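Side-chain contacts in putative nucleotide sugar epimerase/ dehydratase (Bordetella bronchiseptica, PDB 2Q1S), which binds NADH in a Rossmann fold and probably acts as a nucleotide-sugar epimerase or dehydratase in the making of the lipopolysaccharide O-antigen: residues 229-234 with 238-243; 302-307 with 349-354. All coordinates share one frame; numbering follows the deposited sequence. Where two conformers were deposited one is given.

Interaction 1: residues 229-234 with 238-243. With NAI (1,4-dihydronicotinamide adenine dinucleotide), chain B.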
ATOM      1  N   THR A 229       1.878  16.486 -17.521  1.00 46.35           N
ATOM      2  CA  THR A 229       3.180  16.999 -17.097  1.00 46.29           C
ATOM      3  C   THR A 229       3.220  18.511 -17.364  1.00 46.17           C
ATOM      4  O   THR A 229       3.713  19.300 -16.551  1.00 46.11           O
ATOM      5  CB  THR A 229       4.341  16.316 -17.856  1.00 45.70           C
ATOM      6  OG1 THR A 229       4.536  14.981 -17.360  1.00 46.80           O
ATOM      7  CG2 THR A 229       5.666  17.097 -17.698  1.00 46.03           C
ATOM      8  N   VAL A 230       2.672  18.899 -18.510  1.00 46.34           N
ATOM      9  CA  VAL A 230       2.556  20.332 -18.842  1.00 45.97           C
ATOM     10  C   VAL A 230       1.333  20.946 -18.136  1.00 47.30           C
ATOM     11  O   VAL A 230       1.483  21.799 -17.268  1.00 47.26           O
ATOM     12  CB  VAL A 230       2.526  20.564 -20.350  1.00 47.46           C
ATOM     13  CG1 VAL A 230       2.319  22.057 -20.620  1.00 45.47           C
ATOM     14  CG2 VAL A 230       3.857  20.115 -20.964  1.00 47.21           C
ATOM     15  N   TRP A 231       0.144  20.443 -18.480  1.00 47.51           N
ATOM     16  CA  TRP A 231      -1.137  20.935 -17.987  1.00 48.14           C
ATOM     17  C   TRP A 231      -1.453  20.272 -16.661  1.00 49.02           C
ATOM     18  O   TRP A 231      -2.304  19.389 -16.567  1.00 49.32           O
ATOM     19  CB  TRP A 231      -2.224  20.661 -19.047  1.00 49.19           C
ATOM     20  CG  TRP A 231      -1.791  21.118 -20.429  1.00 49.55           C
ATOM     21  CD1 TRP A 231      -1.502  20.339 -21.523  1.00 49.63           C
ATOM     22  CD2 TRP A 231      -1.513  22.469 -20.818  1.00 49.05           C
ATOM     23  NE1 TRP A 231      -1.102  21.143 -22.591  1.00 51.69           N
ATOM     24  CE2 TRP A 231      -1.110  22.453 -22.185  1.00 50.18           C
ATOM     25  CE3 TRP A 231      -1.611  23.702 -20.157  1.00 49.95           C
ATOM     26  CZ2 TRP A 231      -0.778  23.624 -22.880  1.00 50.69           C
ATOM     27  CZ3 TRP A 231      -1.279  24.862 -20.843  1.00 49.54           C
ATOM     28  CH2 TRP A 231      -0.871  24.814 -22.197  1.00 49.19           C
ATOM     29  N   ARG A 232      -0.769  20.740 -15.624  1.00 49.37           N
ATOM     30  CA  ARG A 232      -0.748  20.063 -14.321  1.00 49.37           C
ATOM     31  C   ARG A 232      -2.078  20.036 -13.605  1.00 49.61           C
ATOM     32  O   ARG A 232      -2.433  19.026 -12.984  1.00 51.32           O
ATOM     33  CB  ARG A 232       0.250  20.736 -13.386  1.00 49.99           C
ATOM     34  CG  ARG A 232       1.696  20.521 -13.743  1.00 49.46           C
ATOM     35  CD  ARG A 232       2.549  21.400 -12.834  1.00 46.30           C
ATOM     36  NE  ARG A 232       2.398  21.206 -11.379  1.00 46.24           N
ATOM     37  CZ  ARG A 232       3.345  20.694 -10.596  1.00 45.27           C
ATOM     38  NH1 ARG A 232       4.471  20.230 -11.160  1.00 45.81           N
ATOM     39  NH2 ARG A 232       3.208  20.688  -9.271  1.00 47.88           N
ATOM     40  N   ASN A 233      -2.772  21.173 -13.642  1.00 48.59           N
ATOM     41  CA  ASN A 233      -4.003  21.356 -12.881  1.00 48.08           C
ATOM     42  C   ASN A 233      -4.796  22.489 -13.532  1.00 48.32           C
ATOM     43  O   ASN A 233      -4.231  23.296 -14.276  1.00 48.68           O
ATOM     44  CB  ASN A 233      -3.643  21.725 -11.440  1.00 48.59           C
ATOM     45  CG  ASN A 233      -3.354  20.505 -10.583  1.00 48.85           C
ATOM     46  OD1 ASN A 233      -4.216  19.631 -10.424  1.00 49.44           O
ATOM     47  ND2 ASN A 233      -2.167  20.453  -9.989  1.00 50.51           N
ATOM     48  N   VAL A 234      -6.090  22.542 -13.232  1.00 48.24           N
ATOM     49  CA  VAL A 234      -7.009  23.444 -13.918  1.00 47.77           C
ATOM     50  C   VAL A 234      -6.642  24.918 -13.703  1.00 47.90           C
ATOM     51  O   VAL A 234      -6.645  25.696 -14.652  1.00 48.82           O
ATOM     52  CB  VAL A 234      -8.490  23.151 -13.585  1.00 47.91           C
ATOM     53  CG1 VAL A 234      -8.776  23.301 -12.073  1.00 49.19           C
ATOM     54  CG2 VAL A 234      -9.448  23.972 -14.465  1.00 49.40           C
ATOM     55  N   PHE A 238      -5.713  27.395 -16.728  1.00 47.92           N
ATOM     56  CA  PHE A 238      -6.609  28.506 -17.067  1.00 47.96           C
ATOM     57  C   PHE A 238      -5.911  29.858 -17.014  1.00 47.72           C
ATOM     58  O   PHE A 238      -6.138  30.696 -17.887  1.00 47.19           O
ATOM     59  CB  PHE A 238      -7.829  28.533 -16.148  1.00 49.06           C
ATOM     60  CG  PHE A 238      -8.891  27.527 -16.491  1.00 49.82           C
ATOM     61  CD1 PHE A 238      -8.712  26.584 -17.508  1.00 48.64           C
ATOM     62  CD2 PHE A 238     -10.093  27.550 -15.799  1.00 50.57           C
ATOM     63  CE1 PHE A 238      -9.715  25.665 -17.807  1.00 52.71           C
ATOM     64  CE2 PHE A 238     -11.097  26.626 -16.077  1.00 52.06           C
ATOM     65  CZ  PHE A 238     -10.913  25.682 -17.090  1.00 52.31           C
ATOM     66  N   ILE A 239      -5.075  30.073 -16.002  1.00 47.47           N
ATOM     67  CA  ILE A 239      -4.344  31.346 -15.859  1.00 47.55           C
ATOM     68  C   ILE A 239      -3.408  31.551 -17.044  1.00 47.98           C
ATOM     69  O   ILE A 239      -3.354  32.640 -17.656  1.00 48.17           O
ATOM     70  CB  ILE A 239      -3.591  31.437 -14.510  1.00 48.29           C
ATOM     71  CG1 ILE A 239      -4.610  31.584 -13.374  1.00 45.83           C
ATOM     72  CG2 ILE A 239      -2.610  32.611 -14.499  1.00 48.27           C
ATOM     73  CD1 ILE A 239      -4.006  31.508 -11.968  1.00 48.61           C
ATOM     74  N   TYR A 240      -2.684  30.492 -17.381  1.00 48.33           N
ATOM     75  CA  TYR A 240      -1.773  30.579 -18.520  1.00 48.25           C
ATOM     76  C   TYR A 240      -2.532  30.945 -19.804  1.00 48.39           C
ATOM     77  O   TYR A 240      -2.165  31.917 -20.492  1.00 48.93           O
ATOM     78  CB  TYR A 240      -0.983  29.271 -18.710  1.00 48.69           C
ATOM     79  CG  TYR A 240      -0.092  29.308 -19.929  1.00 49.94           C
ATOM     80  CD1 TYR A 240       1.140  29.972 -19.904  1.00 50.62           C
ATOM     81  CD2 TYR A 240      -0.505  28.724 -21.132  1.00 50.45           C
ATOM     82  CE1 TYR A 240       1.943  30.042 -21.049  1.00 52.56           C
ATOM     83  CE2 TYR A 240       0.295  28.757 -22.259  1.00 51.85           C
ATOM     84  CZ  TYR A 240       1.510  29.427 -22.219  1.00 52.51           C
ATOM     85  OH  TYR A 240       2.292  29.472 -23.353  1.00 54.05           O
ATOM     86  N   LYS A 241      -3.594  30.190 -20.108  1.00 48.36           N
ATOM     87  CA  LYS A 241      -4.347  30.374 -21.359  1.00 49.91           C
ATOM     88  C   LYS A 241      -5.034  31.743 -21.395  1.00 49.98           C
ATOM     89  O   LYS A 241      -5.092  32.393 -22.452  1.00 49.83           O
ATOM     90  CB  LYS A 241      -5.350  29.235 -21.573  1.00 49.84           C
ATOM     91  CG  LYS A 241      -4.685  27.919 -21.970  1.00 50.98           C
ATOM     92  CD  LYS A 241      -5.644  26.745 -22.041  1.00 52.69           C
ATOM     93  CE  LYS A 241      -5.057  25.672 -22.978  1.00 58.23           C
ATOM     94  NZ  LYS A 241      -5.775  24.373 -22.891  1.00 62.63           N
ATOM     95  N   ALA A 242      -5.551  32.179 -20.244  1.00 50.70           N
ATOM     96  CA  ALA A 242      -6.178  33.502 -20.120  1.00 51.94           C
ATOM     97  C   ALA A 242      -5.181  34.631 -20.376  1.00 53.00           C
ATOM     98  O   ALA A 242      -5.483  35.583 -21.117  1.00 52.48           O
ATOM     99  CB  ALA A 242      -6.808  33.660 -18.764  1.00 51.91           C
ATOM    100  N   LEU A 243      -3.995  34.512 -19.785  1.00 54.18           N
ATOM    101  CA  LEU A 243      -2.891  35.449 -20.033  1.00 55.93           C
ATOM    102  C   LEU A 243      -2.434  35.500 -21.495  1.00 58.04           C
ATOM    103  O   LEU A 243      -1.864  36.495 -21.921  1.00 57.46           O
ATOM    104  CB  LEU A 243      -1.699  35.139 -19.110  1.00 55.45           C
ATOM    105  CG  LEU A 243      -1.811  35.538 -17.628  1.00 52.82           C
ATOM    106  CD1 LEU A 243      -0.518  35.176 -16.930  1.00 50.91           C
ATOM    107  CD2 LEU A 243      -2.069  37.043 -17.499  1.00 51.88           C
TER
HETATM  108  PA  NAI B 358       4.866  18.612  -6.741  1.00 26.26           P
HETATM  109  O1A NAI B 358       4.981  17.562  -7.788  1.00 27.38           O
HETATM  110  O2A NAI B 358       5.158  20.082  -7.121  1.00 27.58           O
HETATM  111  O5B NAI B 358       5.690  18.263  -5.484  1.00 24.32           O
HETATM  112  C5B NAI B 358       6.210  16.964  -5.178  1.00 25.68           C
HETATM  113  C4B NAI B 358       7.724  17.002  -5.064  1.00 25.86           C
HETATM  114  O4B NAI B 358       8.194  15.684  -4.801  1.00 25.52           O
HETATM  115  C3B NAI B 358       8.378  17.472  -6.390  1.00 27.51           C
HETATM  116  O3B NAI B 358       9.302  18.541  -6.124  1.00 26.53           O
HETATM  117  C2B NAI B 358       9.147  16.239  -6.842  1.00 26.06           C
HETATM  118  O2B NAI B 358      10.388  16.460  -7.581  1.00 27.11           O
HETATM  119  C1B NAI B 358       9.445  15.547  -5.511  1.00 24.21           C
HETATM  120  N9A NAI B 358       9.795  14.141  -5.617  1.00 24.91           N
HETATM  121  C8A NAI B 358       9.249  13.212  -6.460  1.00 24.42           C
HETATM  122  N7A NAI B 358       9.808  12.025  -6.221  1.00 23.62           N
HETATM  123  C5A NAI B 358      10.719  12.142  -5.214  1.00 25.90           C
HETATM  124  C6A NAI B 358      11.655  11.272  -4.489  1.00 25.81           C
HETATM  125  N6A NAI B 358      11.784   9.965  -4.747  1.00 25.19           N
HETATM  126  N1A NAI B 358      12.437  11.800  -3.496  1.00 25.88           N
HETATM  127  C2A NAI B 358      12.327  13.128  -3.222  1.00 25.34           C
HETATM  128  N3A NAI B 358      11.502  14.007  -3.816  1.00 25.66           N
HETATM  129  C4A NAI B 358      10.662  13.573  -4.822  1.00 25.41           C
HETATM  130  O3  NAI B 358       3.341  18.506  -6.272  1.00 25.79           O
HETATM  131  PN  NAI B 358       2.580  19.268  -5.054  1.00 27.64           P
HETATM  132  O1N NAI B 358       1.258  19.658  -5.490  1.00 29.13           O
HETATM  133  O2N NAI B 358       3.585  20.226  -4.466  1.00 28.29           O
HETATM  134  O5D NAI B 358       2.462  18.047  -3.968  1.00 28.03           O
HETATM  135  C5D NAI B 358       3.046  18.130  -2.656  1.00 28.88           C
HETATM  136  C4D NAI B 358       2.357  17.075  -1.788  1.00 26.97           C
HETATM  137  O4D NAI B 358       1.004  17.429  -1.632  1.00 26.65           O
HETATM  138  C3D NAI B 358       2.305  15.700  -2.455  1.00 26.52           C
HETATM  139  O3D NAI B 358       2.567  14.724  -1.437  1.00 24.17           O
HETATM  140  C2D NAI B 358       0.909  15.602  -2.990  1.00 28.71           C
HETATM  141  O2D NAI B 358       0.478  14.219  -3.103  1.00 27.69           O
HETATM  142  C1D NAI B 358       0.117  16.335  -1.944  1.00 30.17           C
HETATM  143  N1N NAI B 358      -1.142  16.850  -2.415  1.00 30.03           N
HETATM  144  C2N NAI B 358      -1.230  17.932  -3.257  1.00 32.97           C
HETATM  145  C3N NAI B 358      -2.465  18.420  -3.672  1.00 29.63           C
HETATM  146  C7N NAI B 358      -2.583  19.610  -4.620  1.00 31.26           C
HETATM  147  O7N NAI B 358      -3.698  19.997  -4.924  1.00 31.06           O
HETATM  148  N7N NAI B 358      -1.426  20.182  -5.040  1.00 32.02           N
HETATM  149  C4N NAI B 358      -3.663  17.838  -3.177  1.00 31.53           C
HETATM  150  C5N NAI B 358      -3.535  16.744  -2.274  1.00 31.23           C
HETATM  151  C6N NAI B 358      -2.269  16.302  -1.891  1.00 33.46           C
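Trp231 meets helix 234-243 through the far rim of its six-membered ring: CZ3 lies 3.9 Å from Tyr240 CD2, which sits at the indole edge and close to its plane. One indole face takes Lys241 in a cation-pi contact. Its NZ stands 4.8 Å from the centroid of the six-membered ring, only 3° off the normal; the opposite face rests on Val230 CG1. Trp231 is the centre of an inverse gamma turn, closed by a weak bond from Arg232 N to Val230 O, and with CG anti to the carbonyl carbon (chi1 -49°) the indole swings over to the helix. The Tyr240 hydroxyl is hydrogen-bonded to Glu362.

Three residues on, at the start of the helix, Val234 lays CG2 over a face of the Phe238 ring, a CH-pi contact 3.5 Å from CG2 to the centroid. The same pair shares the first-turn helical bond, Phe238 N to Val234 O, 2.8 Å and nearly straight at 166°.

Arg232 turns the other way, to the cofactor. Bent at chi3, its chain sets the guanidinium edge-on to the NADH pyrophosphate, and NH2 donates to O2A at 3.0 Å. NE pairs with Glu216 and NH1 bonds to Ser68 O, so three anchors fix the plane of the group; Glu216 also accepts from Asn233 ND2.

The loop after strand 203-212 thus reaches the dinucleotide through Arg232 and sets Trp231 against the helix it leads into. Helix 358-366 packs on Trp231 and Tyr240 through Met365, helix 293-304 receives Phe238, and helix 343-356 lies against Ile239.

Interaction 2: residues 302-307 with 349-354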
ATOM      1  N   GLU A 302     -11.908  37.649 -15.860  1.00 65.82           N
ATOM      2  CA  GLU A 302     -12.156  39.030 -15.442  1.00 67.16           C
ATOM      3  C   GLU A 302     -10.882  39.708 -14.897  1.00 66.85           C
ATOM      4  O   GLU A 302     -10.636  40.876 -15.191  1.00 67.04           O
ATOM      5  CB  GLU A 302     -13.351  39.110 -14.477  1.00 67.76           C
ATOM      6  CG  GLU A 302     -13.010  39.117 -12.981  1.00 72.64           C
ATOM      7  CD  GLU A 302     -12.782  40.531 -12.440  1.00 75.69           C
ATOM      8  OE1 GLU A 302     -13.187  41.507 -13.104  1.00 78.24           O
ATOM      9  OE2 GLU A 302     -12.187  40.655 -11.345  1.00 79.74           O
ATOM     10  N   ILE A 303     -10.068  38.967 -14.143  1.00 67.01           N
ATOM     11  CA  ILE A 303      -8.816  39.502 -13.590  1.00 67.54           C
ATOM     12  C   ILE A 303      -7.754  39.723 -14.684  1.00 66.79           C
ATOM     13  O   ILE A 303      -6.993  40.713 -14.643  1.00 67.43           O
ATOM     14  CB  ILE A 303      -8.230  38.585 -12.467  1.00 67.22           C
ATOM     15  CG1 ILE A 303      -9.203  38.429 -11.287  1.00 68.39           C
ATOM     16  CG2 ILE A 303      -6.893  39.126 -11.949  1.00 67.71           C
ATOM     17  CD1 ILE A 303      -8.861  37.280 -10.310  1.00 68.43           C
ATOM     18  N   THR A 304      -7.699  38.811 -15.658  1.00 65.86           N
ATOM     19  CA  THR A 304      -6.703  38.893 -16.737  1.00 64.51           C
ATOM     20  C   THR A 304      -7.101  39.798 -17.894  1.00 64.23           C
ATOM     21  O   THR A 304      -6.231  40.229 -18.644  1.00 64.32           O
ATOM     22  CB  THR A 304      -6.332  37.506 -17.322  1.00 64.72           C
ATOM     23  OG1 THR A 304      -7.510  36.854 -17.808  1.00 63.20           O
ATOM     24  CG2 THR A 304      -5.653  36.633 -16.266  1.00 61.20           C
ATOM     25  N   GLY A 305      -8.399  40.066 -18.057  1.00 63.59           N
ATOM     26  CA  GLY A 305      -8.906  40.839 -19.186  1.00 63.11           C
ATOM     27  C   GLY A 305      -9.101  39.967 -20.418  1.00 62.15           C
ATOM     28  O   GLY A 305      -9.097  40.450 -21.534  1.00 62.87           O
ATOM     29  N   ASN A 306      -9.268  38.659 -20.203  1.00 61.06           N
ATOM     30  CA  ASN A 306      -9.510  37.744 -21.320  1.00 59.98           C
ATOM     31  C   ASN A 306     -10.973  37.843 -21.771  1.00 59.10           C
ATOM     32  O   ASN A 306     -11.887  37.421 -21.045  1.00 60.00           O
ATOM     33  CB  ASN A 306      -9.152  36.319 -20.883  1.00 59.30           C
ATOM     34  CG  ASN A 306      -9.125  35.331 -22.041  1.00 59.62           C
ATOM     35  OD1 ASN A 306      -9.034  35.709 -23.209  1.00 57.08           O
ATOM     36  ND2 ASN A 306      -9.197  34.032 -21.703  1.00 58.12           N
ATOM     37  N   ASN A 307     -11.183  38.408 -22.961  1.00 58.45           N
ATOM     38  CA  ASN A 307     -12.524  38.721 -23.461  0.50 57.98           C
ATOM     39  C   ASN A 307     -13.173  37.607 -24.289  1.00 57.64           C
ATOM     40  O   ASN A 307     -14.271  37.787 -24.841  1.00 57.70           O
ATOM     41  CB  ASN A 307     -12.494  40.027 -24.269  0.50 57.95           C
ATOM     42  CG  ASN A 307     -11.949  41.200 -23.472  0.50 57.90           C
ATOM     43  OD1 ASN A 307     -12.416  41.492 -22.366  0.50 57.66           O
ATOM     44  ND2 ASN A 307     -10.959  41.887 -24.038  0.50 58.13           N
ATOM     45  N   LYS A 349      -3.259  37.032  -6.540  1.00 35.60           N
ATOM     46  CA  LYS A 349      -1.881  36.757  -6.165  1.00 36.72           C
ATOM     47  C   LYS A 349      -1.210  35.788  -7.140  1.00 36.78           C
ATOM     48  O   LYS A 349      -0.063  35.982  -7.525  1.00 37.46           O
ATOM     49  CB  LYS A 349      -1.791  36.242  -4.723  1.00 37.00           C
ATOM     50  CG  LYS A 349      -1.895  37.358  -3.696  1.00 38.16           C
ATOM     51  CD  LYS A 349      -2.113  36.840  -2.286  1.00 40.93           C
ATOM     52  CE  LYS A 349      -2.106  37.974  -1.239  1.00 41.79           C
ATOM     53  NZ  LYS A 349      -2.706  37.501   0.045  1.00 46.44           N
ATOM     54  N   THR A 350      -1.926  34.726  -7.506  1.00 37.10           N
ATOM     55  CA  THR A 350      -1.421  33.725  -8.447  1.00 36.83           C
ATOM     56  C   THR A 350      -1.177  34.274  -9.840  1.00 36.70           C
ATOM     57  O   THR A 350      -0.114  34.036 -10.424  1.00 36.89           O
ATOM     58  CB  THR A 350      -2.390  32.524  -8.505  1.00 36.88           C
ATOM     59  OG1 THR A 350      -2.626  32.072  -7.177  1.00 36.97           O
ATOM     60  CG2 THR A 350      -1.786  31.368  -9.309  1.00 39.15           C
ATOM     61  N   ILE A 351      -2.140  35.033 -10.353  1.00 35.99           N
ATOM     62  CA  ILE A 351      -2.035  35.679 -11.661  1.00 36.52           C
ATOM     63  C   ILE A 351      -0.876  36.694 -11.649  1.00 36.24           C
ATOM     64  O   ILE A 351      -0.068  36.746 -12.575  1.00 35.87           O
ATOM     65  CB  ILE A 351      -3.391  36.324 -12.038  1.00 36.45           C
ATOM     66  CG1 ILE A 351      -4.451  35.230 -12.281  1.00 34.92           C
ATOM     67  CG2 ILE A 351      -3.253  37.295 -13.266  1.00 34.52           C
ATOM     68  CD1 ILE A 351      -5.899  35.678 -12.052  1.00 37.55           C
ATOM     69  N   GLU A 352      -0.754  37.475 -10.573  1.00 36.75           N
ATOM     70  CA  GLU A 352       0.352  38.440 -10.497  1.00 37.63           C
ATOM     71  C   GLU A 352       1.679  37.712 -10.637  1.00 38.05           C
ATOM     72  O   GLU A 352       2.516  38.089 -11.444  1.00 38.66           O
ATOM     73  CB  GLU A 352       0.297  39.253  -9.198  1.00 37.43           C
ATOM     74  CG  GLU A 352      -0.851  40.216  -9.137  1.00 39.30           C
ATOM     75  N   TRP A 353       1.845  36.614  -9.888  1.00 38.56           N
ATOM     76  CA  TRP A 353       3.086  35.851  -9.961  1.00 40.06           C
ATOM     77  C   TRP A 353       3.314  35.235 -11.345  1.00 39.87           C
ATOM     78  O   TRP A 353       4.442  35.223 -11.854  1.00 39.48           O
ATOM     79  CB  TRP A 353       3.108  34.752  -8.878  1.00 41.55           C
ATOM     80  CG  TRP A 353       4.282  33.816  -9.011  1.00 44.49           C
ATOM     81  CD1 TRP A 353       5.535  33.961  -8.466  1.00 47.18           C
ATOM     82  CD2 TRP A 353       4.298  32.568  -9.723  1.00 44.71           C
ATOM     83  NE1 TRP A 353       6.321  32.858  -8.787  1.00 47.39           N
ATOM     84  CE2 TRP A 353       5.601  32.017  -9.589  1.00 45.33           C
ATOM     85  CE3 TRP A 353       3.339  31.873 -10.478  1.00 45.57           C
ATOM     86  CZ2 TRP A 353       5.966  30.774 -10.169  1.00 44.89           C
ATOM     87  CZ3 TRP A 353       3.704  30.617 -11.059  1.00 45.97           C
ATOM     88  CH2 TRP A 353       5.022  30.120 -10.925  1.00 44.94           C
ATOM     89  N   THR A 354       2.253  34.707 -11.943  1.00 40.38           N
ATOM     90  CA  THR A 354       2.360  34.077 -13.262  1.00 41.23           C
ATOM     91  C   THR A 354       2.787  35.090 -14.337  1.00 41.38           C
ATOM     92  O   THR A 354       3.659  34.805 -15.167  1.00 41.66           O
ATOM     93  CB  THR A 354       1.045  33.373 -13.646  1.00 42.45           C
ATOM     94  OG1 THR A 354       0.617  32.570 -12.536  1.00 39.67           O
ATOM     95  CG2 THR A 354       1.232  32.505 -14.913  1.00 42.72           C
TER
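Ile351 and Ile303 carry a helix-helix contact outside the Rossmann sheet of this epimerase/dehydratase-family protein, where the end of helix 293-304 meets helix 343-356. The contact is wholly apolar, with no hydrogen bond across it. Ile351 reaches over with its long branch: CG1 is anti to the carbonyl carbon, and chi2 of 154° extends the chain towards Ile303. Its terminal CD1 meets Ile303 at CG2 (3.6 Å), CB and CD1. The methyl therefore lies between the short branch of the partner isoleucine and the end of its long one, and the two side chains pass at a slant.

The short branch of Ile351 serves a second neighbour. Its CG2 meets Thr304 CG2 at 3.9 Å, methyl to methyl, with the two side chains roughly at right angles. Thr304 has OG1 between its backbone N and carbonyl carbon (chi1 58°), a rotation that offers the methyl to Ile351 and turns the hydroxyl back to its own helix, where it bonds to Ile300 O. Gly305, with positive phi, then takes the chain out of the helix, and Asn306 N returns only a weak bond to Thr304 OG1. Asn306 ND2 ties this turn to Met246 O and Asn301 OD1.

On the other helix, Thr350 O accepts twice from Thr354: the routine bond from N, and a shorter one of 2.7 Å from OG1, which approaches from above the carbonyl plane, 41° out of it.

How the interactions relate
From the N terminus, interaction 1 comes first and is local: the loop after strand 203-212 folds against helix 234-243, with three residues between the segments. Interaction 2 follows once that contact has closed, bridging 41 residues to bring helix 343-356 back beside the end of helix 293-304. The two lie in series, neither nested nor crossed, with centres 12 Å apart. Helix 234-243 joins them: Ala242 CB lies 3.4 Å from Thr304 OG1, and Ile239 CD1 3.5 Å from Thr350 CG2. It therefore touches both helices of interaction 2, while its preceding loop reaches the NADH, linking the helices of the C-terminal half to the cofactor side of the Rossmann fold.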